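Local coordinates for protein succinylglutamate desuccinylase (Chromobacterium violaceum, PDB 1YW4) that probably hydrolyses N-succinylglutamate to glutamate and succinate, the last step of arginine degradation by the AST pathway, using one zinc ion per subunit, at residues Gln77-Cys82 against Leu239-Gln244; Gly45-Leu50 against Ala139-Leu144; Leu177-Arg182 against Ala245-Leu250. One frame throughout, in Å; residues are numbered along the deposited sequence.

Contact 1: residues Gln77-Cys82 against Leu239-Gln244; sequences QLALNC and LLSNPQ
Asn81 grips the end of helix 230-241 twice, once through its backbone and once through its side chain. Its N donates to Leu240 O over 2.8 Å, with an N-H...O angle of 169°. Asn81 ND2 reaches Ser241 O at 2.7 Å, lying in the carbonyl plane on a lone pair, with the acceptor close to the plane of the amide. CG of Asn81 sits beside its own backbone N and anti to the carbonyl carbon (chi1 -68°), and this turns the amide toward the same helix end that the main-chain N-H serves. The last turn of a helix leaves carbonyls without partners further along the helix; here the loop joining helix 61-75 to strand 83-88 in the alpha/beta catalytic domain supplies donors for two of them. Ser241 returns a bond from the helix, its OG donating to Ala79 O at 2.8 Å and tilted 22° from the carbonyl plane; the same OG has a weak hydrogen bond to Arg237 O. Packing is tight on the buried flank. The side chain of Cys82 sets out toward 239-244, and its SG lies 3.3 Å from Leu239 O and 3.4 Å from CG of the Pro243 ring. Leu80 lays CD1 across Leu240, 3.9 Å from its CB, while Leu240 also touches Met69 of helix 61-75. The solvent flank, where Ala79 and Asn81 are exposed, is held by the directed polar bonds, and its carbon contacts are sparse: CB of Ala79 comes only to 4.0 Å from Ser241 OG.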
# COMPACT_ATOMS: atom_id res chain seq x y z
N GLN A 77 -39.03 -24.16 6.36
CA GLN A 77 -37.89 -24.66 7.12
C GLN A 77 -36.96 -23.50 7.49
O GLN A 77 -36.25 -23.56 8.50
CB GLN A 77 -37.10 -25.66 6.28
CG GLN A 77 -36.52 -26.82 7.06
CD GLN A 77 -37.40 -28.04 7.00
OE1 GLN A 77 -38.59 -27.99 7.33
NE2 GLN A 77 -36.83 -29.16 6.56
N LEU A 78 -36.97 -22.46 6.67
CA LEU A 78 -36.13 -21.28 6.90
C LEU A 78 -36.99 -20.03 6.90
O LEU A 78 -37.87 -19.87 6.05
CB LEU A 78 -35.05 -21.18 5.82
CG LEU A 78 -34.01 -20.06 5.92
CD1 LEU A 78 -33.12 -20.27 7.13
CD2 LEU A 78 -33.17 -20.03 4.65
N ALA A 79 -36.73 -19.14 7.85
CA ALA A 79 -37.49 -17.89 7.95
C ALA A 79 -36.82 -16.80 7.13
O ALA A 79 -35.60 -16.75 7.02
CB ALA A 79 -37.59 -17.47 9.41
N LEU A 80 -37.64 -15.91 6.56
CA LEU A 80 -37.13 -14.81 5.76
C LEU A 80 -37.59 -13.47 6.31
O LEU A 80 -38.78 -13.19 6.35
CB LEU A 80 -37.60 -14.95 4.30
CG LEU A 80 -37.16 -13.86 3.32
CD1 LEU A 80 -35.65 -13.89 3.15
CD2 LEU A 80 -37.85 -14.08 1.97
N ASN A 81 -36.63 -12.66 6.74
CA ASN A 81 -36.95 -11.35 7.29
C ASN A 81 -36.22 -10.21 6.59
O ASN A 81 -35.95 -9.17 7.18
CB ASN A 81 -36.64 -11.32 8.79
CG ASN A 81 -37.57 -12.21 9.58
OD1 ASN A 81 -38.76 -11.91 9.71
ND2 ASN A 81 -37.04 -13.31 10.09
N CYS A 82 -35.90 -10.42 5.32
CA CYS A 82 -35.23 -9.40 4.53
C CYS A 82 -35.87 -9.36 3.15
O CYS A 82 -36.59 -10.28 2.76
CB CYS A 82 -33.75 -9.73 4.31
SG CYS A 82 -32.77 -10.19 5.73
N LEU A 239 -28.31 -14.67 7.63
CA LEU A 239 -28.58 -13.31 7.20
C LEU A 239 -30.06 -13.15 6.85
O LEU A 239 -30.71 -12.21 7.29
CB LEU A 239 -27.71 -12.95 5.99
CG LEU A 239 -28.05 -11.62 5.33
CD1 LEU A 239 -27.91 -10.51 6.37
CD2 LEU A 239 -27.13 -11.36 4.14
N LEU A 240 -30.59 -14.08 6.07
CA LEU A 240 -31.99 -14.01 5.67
C LEU A 240 -32.95 -14.14 6.85
O LEU A 240 -33.96 -13.44 6.92
CB LEU A 240 -32.31 -15.10 4.65
CG LEU A 240 -31.43 -15.05 3.38
CD1 LEU A 240 -31.78 -16.23 2.50
CD2 LEU A 240 -31.63 -13.73 2.66
N SER A 241 -32.63 -15.04 7.78
CA SER A 241 -33.48 -15.25 8.95
C SER A 241 -33.37 -14.13 9.97
O SER A 241 -34.35 -13.46 10.29
CB SER A 241 -33.15 -16.58 9.62
OG SER A 241 -33.65 -17.65 8.86
N ASN A 242 -32.16 -13.93 10.48
CA ASN A 242 -31.90 -12.90 11.47
C ASN A 242 -30.74 -12.02 11.02
O ASN A 242 -29.60 -12.22 11.42
CB ASN A 242 -31.59 -13.53 12.83
CG ASN A 242 -31.32 -12.50 13.90
OD1 ASN A 242 -32.08 -11.54 14.05
ND2 ASN A 242 -30.26 -12.69 14.66
N PRO A 243 -31.04 -11.03 10.17
CA PRO A 243 -30.06 -10.09 9.63
C PRO A 243 -29.53 -9.07 10.63
O PRO A 243 -28.58 -8.34 10.34
CB PRO A 243 -30.82 -9.43 8.49
CG PRO A 243 -32.21 -9.37 9.03
CD PRO A 243 -32.39 -10.74 9.64
N GLN A 244 -30.14 -9.00 11.81
CA GLN A 244 -29.70 -8.05 12.83
C GLN A 244 -28.65 -8.61 13.78
O GLN A 244 -28.11 -7.88 14.61
CB GLN A 244 -30.89 -7.53 13.63
CG GLN A 244 -31.78 -6.60 12.83
CD GLN A 244 -30.98 -5.55 12.07
OE1 GLN A 244 -30.25 -4.76 12.67
NE2 GLN A 244 -31.09 -5.56 10.75

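Contact 2: residues Gly45-Leu50 against Ala139-Leu144; sequences GADSVL and ARARKL
Parallel strand pairing joins Ser48 to Lys143 and Val49 to Leu144 on strands 48-53 and 143-151, neighbours in the central beta-sheet of the AspA/AstE catalytic domain, a zinc-exopeptidase-like fold. The backbone bonds alternate as parallel pairing requires: Ser48 N to Arg142 O, Leu144 N to Ser48 O at 2.8 Å, and Leu50 N to Leu144 O. On the other edge of 45-50, Asp47 and Val49 bond to strand 83-88 through Arg83 and Leu85. Just ahead of the paired residues, the Asp47 carboxylate engages Arg142 at three points. Asp47 OD1 takes Arg142 N at 3.0 Å on its anti side, while Asp47 OD2 forms a salt bridge with the guanidinium, weakly with Arg142 NE and at 3.1 Å with Arg142 NH2. OD2 lies at the guanidinium edge, yet NH2 meets it from well above the carboxylate plane, the two planes being 61° apart. CD1 of Leu144 sits over the centre of the Arg142 guanidinium, 3.9 Å above one face. Ser48 OG, hydrogen-bonded to Arg83 NH2, also donates to a water that bridges the two chains ahead of the paired residues: this water accepts from Ala141 N at 2.8 Å and donates to Ala46 O and Arg142 O.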
# COMPACT_ATOMS: atom_id res chain seq x y z
N GLY A 45 -38.57 -1.28 5.34
CA GLY A 45 -37.64 -1.11 6.44
C GLY A 45 -36.71 -2.28 6.69
O GLY A 45 -35.83 -2.19 7.55
N ALA A 46 -36.90 -3.38 5.97
CA ALA A 46 -36.04 -4.55 6.15
C ALA A 46 -34.79 -4.47 5.28
O ALA A 46 -34.79 -3.82 4.24
CB ALA A 46 -36.82 -5.82 5.83
N ASP A 47 -33.71 -5.12 5.71
CA ASP A 47 -32.48 -5.11 4.93
C ASP A 47 -32.75 -5.76 3.59
O ASP A 47 -33.55 -6.70 3.50
CB ASP A 47 -31.36 -5.89 5.63
CG ASP A 47 -30.85 -5.18 6.88
OD1 ASP A 47 -30.78 -3.94 6.86
OD2 ASP A 47 -30.52 -5.88 7.86
N SER A 48 -32.09 -5.27 2.55
CA SER A 48 -32.29 -5.81 1.21
C SER A 48 -31.08 -6.61 0.76
O SER A 48 -29.95 -6.11 0.76
CB SER A 48 -32.56 -4.67 0.23
OG SER A 48 -33.79 -4.03 0.56
N VAL A 49 -31.32 -7.86 0.38
CA VAL A 49 -30.24 -8.73 -0.03
C VAL A 49 -30.36 -9.21 -1.47
O VAL A 49 -31.41 -9.71 -1.87
CB VAL A 49 -30.14 -9.94 0.93
CG1 VAL A 49 -29.09 -10.92 0.45
CG2 VAL A 49 -29.79 -9.45 2.33
N LEU A 50 -29.29 -9.04 -2.24
CA LEU A 50 -29.26 -9.50 -3.63
C LEU A 50 -28.24 -10.62 -3.72
O LEU A 50 -27.06 -10.42 -3.43
CB LEU A 50 -28.84 -8.36 -4.56
CG LEU A 50 -28.55 -8.77 -6.02
CD1 LEU A 50 -29.78 -9.45 -6.59
CD2 LEU A 50 -28.19 -7.54 -6.86
N ALA A 139 -34.96 0.02 -1.35
CA ALA A 139 -34.37 -0.33 -0.07
C ALA A 139 -34.34 0.85 0.91
O ALA A 139 -33.99 1.96 0.53
CB ALA A 139 -32.96 -0.87 -0.27
N ARG A 140 -34.70 0.59 2.16
CA ARG A 140 -34.70 1.64 3.17
C ARG A 140 -33.69 1.33 4.26
O ARG A 140 -33.33 2.21 5.04
CB ARG A 140 -36.10 1.81 3.75
CG ARG A 140 -37.06 2.49 2.77
CD ARG A 140 -36.62 3.93 2.54
NE ARG A 140 -36.71 4.34 1.14
CZ ARG A 140 -37.84 4.38 0.44
NH1 ARG A 140 -37.82 4.77 -0.83
NH2 ARG A 140 -38.99 4.02 1.00
N ALA A 141 -33.25 0.08 4.31
CA ALA A 141 -32.27 -0.35 5.29
C ALA A 141 -30.97 -0.65 4.56
O ALA A 141 -30.59 0.07 3.64
CB ALA A 141 -32.78 -1.58 6.03
N ARG A 142 -30.30 -1.73 4.95
CA ARG A 142 -29.04 -2.08 4.31
C ARG A 142 -29.24 -2.63 2.90
O ARG A 142 -30.26 -3.25 2.59
CB ARG A 142 -28.29 -3.11 5.16
CG ARG A 142 -27.91 -2.64 6.56
CD ARG A 142 -27.01 -3.65 7.24
NE ARG A 142 -27.67 -4.94 7.42
CZ ARG A 142 -27.04 -6.06 7.76
NH1 ARG A 142 -25.73 -6.06 7.95
NH2 ARG A 142 -27.72 -7.19 7.91
N LYS A 143 -28.26 -2.38 2.03
CA LYS A 143 -28.27 -2.87 0.66
C LYS A 143 -27.05 -3.79 0.49
O LYS A 143 -25.92 -3.32 0.41
CB LYS A 143 -28.21 -1.69 -0.31
CG LYS A 143 -29.49 -0.85 -0.32
CD LYS A 143 -29.39 0.35 -1.24
CE LYS A 143 -28.34 1.32 -0.78
NZ LYS A 143 -28.64 1.84 0.59
N LEU A 144 -27.31 -5.09 0.44
CA LEU A 144 -26.24 -6.08 0.34
C LEU A 144 -26.32 -6.96 -0.90
O LEU A 144 -27.37 -7.53 -1.21
CB LEU A 144 -26.27 -6.97 1.59
CG LEU A 144 -26.21 -6.27 2.94
CD1 LEU A 144 -26.47 -7.28 4.06
CD2 LEU A 144 -24.86 -5.61 3.12
O HOH W 1 -32.99 -2.17 2.71
O HOH W 2 -36.36 -1.60 2.86

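Contact 3: residues Leu177-Arg182 against Ala245-Leu250; sequences LAWLQR and ANVPDL
Leu250 lies along helix 174-181 with its CB pressed against CB of Ala178 at 3.3 Å, closer than usual for two carbons. With CG anti to the backbone N (chi1 177°), Leu250 extends across the helix surface, where CG of Leu250 comes to 4.0 Å from Leu177 CB and CD2 approaches the side chain of Gln181. Val247 also packs on Ala178. Its CG1 rests 3.4 Å from Ala178 CB and equally near the backbone N of Trp179, while CG2 of Val247 meets the indole at its edge, 4.2 Å from Trp179 CD1. The indole itself stacks with Tyr146, a residue of strand 143-151. Between the two hydrophobic residues the chain bends in an inverse gamma turn centred on Pro248, closed by Asp249 N to Val247 O at 2.6 Å. Arg182, the first residue beyond the helix, lies against this turn: its chain bends at chi2 (72°) and slides past the proline in the opposite direction, bringing the edge of the guanidinium to the ring, Arg182 NH1 3.1 Å from Pro248 CG. Segment 245-250, in the loop from helix 230-241 to strand 257-265, thus packs against helix 174-181 of the catalytic domain. With no hydrogen bond between the two segments, the contact rests largely on van der Waals fit, around Ala178 and where Arg182 lies against Pro248.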
# COMPACT_ATOMS: atom_id res chain seq x y z
N LEU A 177 -16.43 -6.75 6.18
CA LEU A 177 -15.21 -7.55 6.13
C LEU A 177 -15.26 -8.54 7.28
O LEU A 177 -14.78 -9.67 7.17
CB LEU A 177 -13.97 -6.65 6.27
CG LEU A 177 -13.63 -5.82 5.04
CD1 LEU A 177 -12.45 -4.90 5.33
CD2 LEU A 177 -13.30 -6.76 3.89
N ALA A 178 -15.86 -8.12 8.38
CA ALA A 178 -15.98 -8.97 9.56
C ALA A 178 -16.90 -10.14 9.24
O ALA A 178 -16.56 -11.30 9.48
CB ALA A 178 -16.53 -8.17 10.73
N TRP A 179 -18.07 -9.83 8.68
CA TRP A 179 -19.05 -10.86 8.32
C TRP A 179 -18.44 -11.86 7.36
O TRP A 179 -18.67 -13.07 7.45
CB TRP A 179 -20.27 -10.22 7.66
CG TRP A 179 -21.39 -11.18 7.41
CD1 TRP A 179 -22.33 -11.57 8.30
CD2 TRP A 179 -21.70 -11.83 6.17
NE1 TRP A 179 -23.23 -12.42 7.70
CE2 TRP A 179 -22.86 -12.60 6.39
CE3 TRP A 179 -21.11 -11.84 4.90
CZ2 TRP A 179 -23.45 -13.37 5.38
CZ3 TRP A 179 -21.69 -12.61 3.90
CH2 TRP A 179 -22.86 -13.36 4.14
N LEU A 180 -17.67 -11.34 6.41
CA LEU A 180 -17.01 -12.19 5.43
C LEU A 180 -15.99 -13.08 6.13
O LEU A 180 -15.93 -14.29 5.87
CB LEU A 180 -16.31 -11.33 4.37
CG LEU A 180 -17.23 -10.52 3.46
CD1 LEU A 180 -16.41 -9.59 2.58
CD2 LEU A 180 -18.07 -11.47 2.61
N GLN A 181 -15.20 -12.48 7.02
CA GLN A 181 -14.18 -13.22 7.76
C GLN A 181 -14.83 -14.39 8.50
O GLN A 181 -14.45 -15.54 8.29
CB GLN A 181 -13.48 -12.30 8.77
CG GLN A 181 -12.26 -12.93 9.42
CD GLN A 181 -11.68 -12.06 10.52
OE1 GLN A 181 -10.51 -12.19 10.86
NE2 GLN A 181 -12.51 -11.18 11.07
N ARG A 182 -15.78 -14.09 9.37
CA ARG A 182 -16.47 -15.13 10.11
C ARG A 182 -17.53 -15.76 9.21
O ARG A 182 -18.70 -15.83 9.56
CB ARG A 182 -17.11 -14.56 11.38
CG ARG A 182 -16.16 -14.47 12.57
CD ARG A 182 -15.13 -13.36 12.40
NE ARG A 182 -13.94 -13.55 13.24
CZ ARG A 182 -13.95 -13.61 14.57
NH1 ARG A 182 -15.09 -13.51 15.25
NH2 ARG A 182 -12.81 -13.79 15.23
N ALA A 245 -28.38 -9.90 13.66
CA ALA A 245 -27.37 -10.52 14.51
C ALA A 245 -26.06 -9.77 14.30
O ALA A 245 -25.58 -9.66 13.17
CB ALA A 245 -27.21 -11.99 14.13
N ASN A 246 -25.49 -9.24 15.37
CA ASN A 246 -24.24 -8.50 15.26
C ASN A 246 -23.11 -9.41 14.79
O ASN A 246 -23.17 -10.63 14.96
CB ASN A 246 -23.85 -7.88 16.61
CG ASN A 246 -23.28 -8.90 17.57
OD1 ASN A 246 -23.96 -9.83 17.99
ND2 ASN A 246 -22.00 -8.74 17.92
N VAL A 247 -22.08 -8.81 14.20
CA VAL A 247 -20.92 -9.55 13.71
C VAL A 247 -19.82 -9.45 14.76
O VAL A 247 -19.58 -8.37 15.30
CB VAL A 247 -20.42 -8.97 12.37
CG1 VAL A 247 -19.29 -9.83 11.82
CG2 VAL A 247 -21.56 -8.88 11.37
N PRO A 248 -19.14 -10.57 15.07
CA PRO A 248 -18.06 -10.62 16.06
C PRO A 248 -16.82 -9.80 15.68
O PRO A 248 -15.72 -10.34 15.60
CB PRO A 248 -17.76 -12.11 16.17
CG PRO A 248 -18.05 -12.60 14.79
CD PRO A 248 -19.36 -11.90 14.48
N ASP A 249 -17.03 -8.51 15.46
CA ASP A 249 -15.95 -7.59 15.10
C ASP A 249 -15.10 -8.13 13.96
O ASP A 249 -15.39 -9.18 13.39
CB ASP A 249 -15.07 -7.31 16.32
CG ASP A 249 -14.33 -6.00 16.21
OD1 ASP A 249 -13.56 -5.67 17.13
OD2 ASP A 249 -14.53 -5.29 15.20
N LEU A 250 -14.03 -7.40 13.63
CA LEU A 250 -13.15 -7.79 12.54
C LEU A 250 -11.68 -7.64 12.90
O LEU A 250 -11.16 -6.53 13.02
CB LEU A 250 -13.46 -6.96 11.28
CG LEU A 250 -12.63 -7.09 10.00
CD1 LEU A 250 -11.40 -6.22 10.07
CD2 LEU A 250 -12.27 -8.54 9.76

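Contacts 1 and 2 form one continuous patch, with centres about 12 Å apart. Pro243 of contact 1 packs on both Asp47 and Arg142, Pro243 O lying 2.8 Å from Arg142 NH2, and CB of Cys82 lies 3.1 Å from Asp47 O. Contact 3 has its centre about 17 Å from that of contact 1 and about 18 Å from that of contact 2; segment 245-250 follows directly on 239-244, while 177-182 falls between the two segments of contact 1. Contact 2 relates most directly to the metal site: strand 143-151 carries His149, a zinc ligand, and strand 48-53 leads toward the other two, His56 and Glu59. The side chains of Leu50 and His149 are about 11 Å apart, whereas contacts 1 and 3 lie away from the zinc.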